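Local coordinates for protein glucosamine-6-phosphate deaminase (Thermotoga maritima, PDB 1J5X) that belongs to the SIS-domain proteins, its single chain built around two parallel beta sheets flanked by helices, at residues A104-R109 with H128-I133. Numbering follows the deposited sequence.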
# COMPACT_ATOMS: atom_id res chain seq x y z
N ALA A 104 7.44 -11.58 13.89
CA ALA A 104 6.38 -10.62 13.60
C ALA A 104 6.96 -9.29 13.16
O ALA A 104 7.84 -8.75 13.82
CB ALA A 104 5.51 -10.41 14.84
N PHE A 105 6.49 -8.79 12.03
CA PHE A 105 6.93 -7.48 11.56
C PHE A 105 5.83 -6.55 12.09
O PHE A 105 4.64 -6.72 11.80
CB PHE A 105 6.97 -7.35 10.04
CG PHE A 105 8.12 -8.08 9.37
CD1 PHE A 105 8.13 -9.49 9.27
CD2 PHE A 105 9.15 -7.36 8.78
CE1 PHE A 105 9.18 -10.14 8.56
CE2 PHE A 105 10.17 -8.00 8.09
CZ PHE A 105 10.18 -9.38 7.98
N LEU A 106 6.24 -5.55 12.87
CA LEU A 106 5.30 -4.54 13.45
C LEU A 106 5.54 -3.19 12.70
O LEU A 106 6.68 -2.75 12.59
CB LEU A 106 5.62 -4.37 14.95
CG LEU A 106 5.18 -5.40 16.00
CD1 LEU A 106 3.75 -5.21 16.34
CD2 LEU A 106 5.45 -6.82 15.50
N PHE A 107 4.48 -2.58 12.17
CA PHE A 107 4.61 -1.35 11.39
C PHE A 107 3.97 -0.15 12.08
O PHE A 107 2.81 -0.19 12.45
CB PHE A 107 3.90 -1.47 10.04
CG PHE A 107 4.42 -2.58 9.16
CD1 PHE A 107 4.08 -3.90 9.41
CD2 PHE A 107 5.26 -2.28 8.07
CE1 PHE A 107 4.59 -4.94 8.60
CE2 PHE A 107 5.79 -3.31 7.22
CZ PHE A 107 5.45 -4.65 7.49
N SER A 108 4.74 0.92 12.21
CA SER A 108 4.16 2.18 12.76
C SER A 108 5.16 3.23 12.25
O SER A 108 6.30 3.26 12.71
CB SER A 108 4.17 2.20 14.30
OG SER A 108 3.81 3.56 14.71
N ARG A 109 4.71 4.03 11.31
CA ARG A 109 5.56 5.07 10.70
C ARG A 109 6.18 5.96 11.79
O ARG A 109 7.39 6.11 11.84
CB ARG A 109 4.72 5.90 9.76
CG ARG A 109 5.50 7.07 9.11
CD ARG A 109 4.65 7.78 8.08
NE ARG A 109 3.34 8.21 8.58
CZ ARG A 109 2.65 9.24 8.09
NH1 ARG A 109 3.15 9.94 7.08
NH2 ARG A 109 1.44 9.52 8.54
N HIS A 128 7.25 -14.50 20.41
CA HIS A 128 7.44 -14.11 19.01
C HIS A 128 8.52 -13.02 19.01
O HIS A 128 8.46 -12.12 19.84
CB HIS A 128 6.14 -13.54 18.43
CG HIS A 128 5.16 -14.60 18.03
ND1 HIS A 128 4.46 -15.49 18.77
CD2 HIS A 128 4.88 -14.88 16.72
CE1 HIS A 128 3.77 -16.29 17.89
NE2 HIS A 128 4.04 -15.91 16.66
N ARG A 129 9.51 -13.11 18.14
CA ARG A 129 10.52 -12.06 18.05
C ARG A 129 9.94 -10.98 17.11
O ARG A 129 9.35 -11.28 16.04
CB ARG A 129 11.82 -12.62 17.50
CG ARG A 129 12.89 -11.53 17.42
CD ARG A 129 14.26 -12.04 17.08
NE ARG A 129 14.74 -13.01 18.05
CZ ARG A 129 16.04 -13.34 18.16
NH1 ARG A 129 16.95 -12.76 17.35
NH2 ARG A 129 16.43 -14.24 19.06
N THR A 130 10.08 -9.71 17.52
CA THR A 130 9.52 -8.63 16.74
C THR A 130 10.49 -7.74 16.00
O THR A 130 11.59 -7.37 16.50
CB THR A 130 8.62 -7.70 17.64
OG1 THR A 130 9.48 -7.07 18.65
CG2 THR A 130 7.55 -8.54 18.37
N ILE A 131 10.08 -7.39 14.78
CA ILE A 131 10.87 -6.50 13.95
C ILE A 131 10.12 -5.18 13.92
O ILE A 131 8.95 -5.13 13.54
CB ILE A 131 11.02 -7.03 12.53
CG1 ILE A 131 11.92 -8.29 12.54
CG2 ILE A 131 11.61 -5.94 11.64
CD1 ILE A 131 11.69 -9.14 11.25
N GLY A 132 10.81 -4.08 14.30
CA GLY A 132 10.13 -2.81 14.34
C GLY A 132 10.30 -1.95 13.12
O GLY A 132 11.31 -1.27 12.97
N ILE A 133 9.30 -1.89 12.25
CA ILE A 133 9.44 -1.08 11.05
C ILE A 133 8.91 0.33 11.35
O ILE A 133 7.72 0.48 11.60
CB ILE A 133 8.62 -1.66 9.92
CG1 ILE A 133 9.08 -3.10 9.63
CG2 ILE A 133 8.67 -0.76 8.65
CD1 ILE A 133 10.48 -3.22 9.02
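Arg129 O accepts a 2.9 Å hydrogen bond from Ala104 N, while the Arg129 side chain touches Asp146. At Thr130 the bridge is to Ala104, whose carbonyl oxygen also takes a CA-H contact from Thr130 CA. The Thr130 side chain crosses that of Leu106 at a slant, Thr130 CB lying 3.9 Å from Leu106 CD2. With chi1 at 64°, OG1 sits between the backbone N and the carbonyl carbon, where it is hydrogen-bonded to Asn120 of helix 114-125; CG2 is left to meet the leucine methyl. Ile131 uses both backbone groups: its N gives a bond to Ala104 O (2.8 Å), and its O accepts a bond from Leu106 N, nearly straight at 173°. On the face shared with Phe105, the Ile131 CD1 methyl stands over the centre of the Phe105 ring, 3.6 Å from the centroid, a CH-pi contact; the same ring also stacks with Phe57 of strand 54-59. Strands 102-107 and 128-134 are joined through helix 114-125 as a beta-alpha-beta unit and lie side by side inside the five-stranded parallel sheet of the SIS domain, an alpha-beta-alpha sandwich. Gly132 pairs with Leu106, whose side chain is on the face of Thr130 and Ala104. Ile133 returns to the other face, its N bonded to Leu106 O. Beside it, and pointing the same way, is Phe107: Ile133 CG2 comes within 3.8 Å of Phe107 CD2, and Ile133 CG1 lies over one face of the Phe107 ring, displaced toward the rim. Ile167 of helix 162-179 touches both side chains. Past the end of strand 102-107, Ser108 N still reaches Ile133 O at 3.1 Å, while Ser108 OG is hydrogen-bonded to Thr113 OG1.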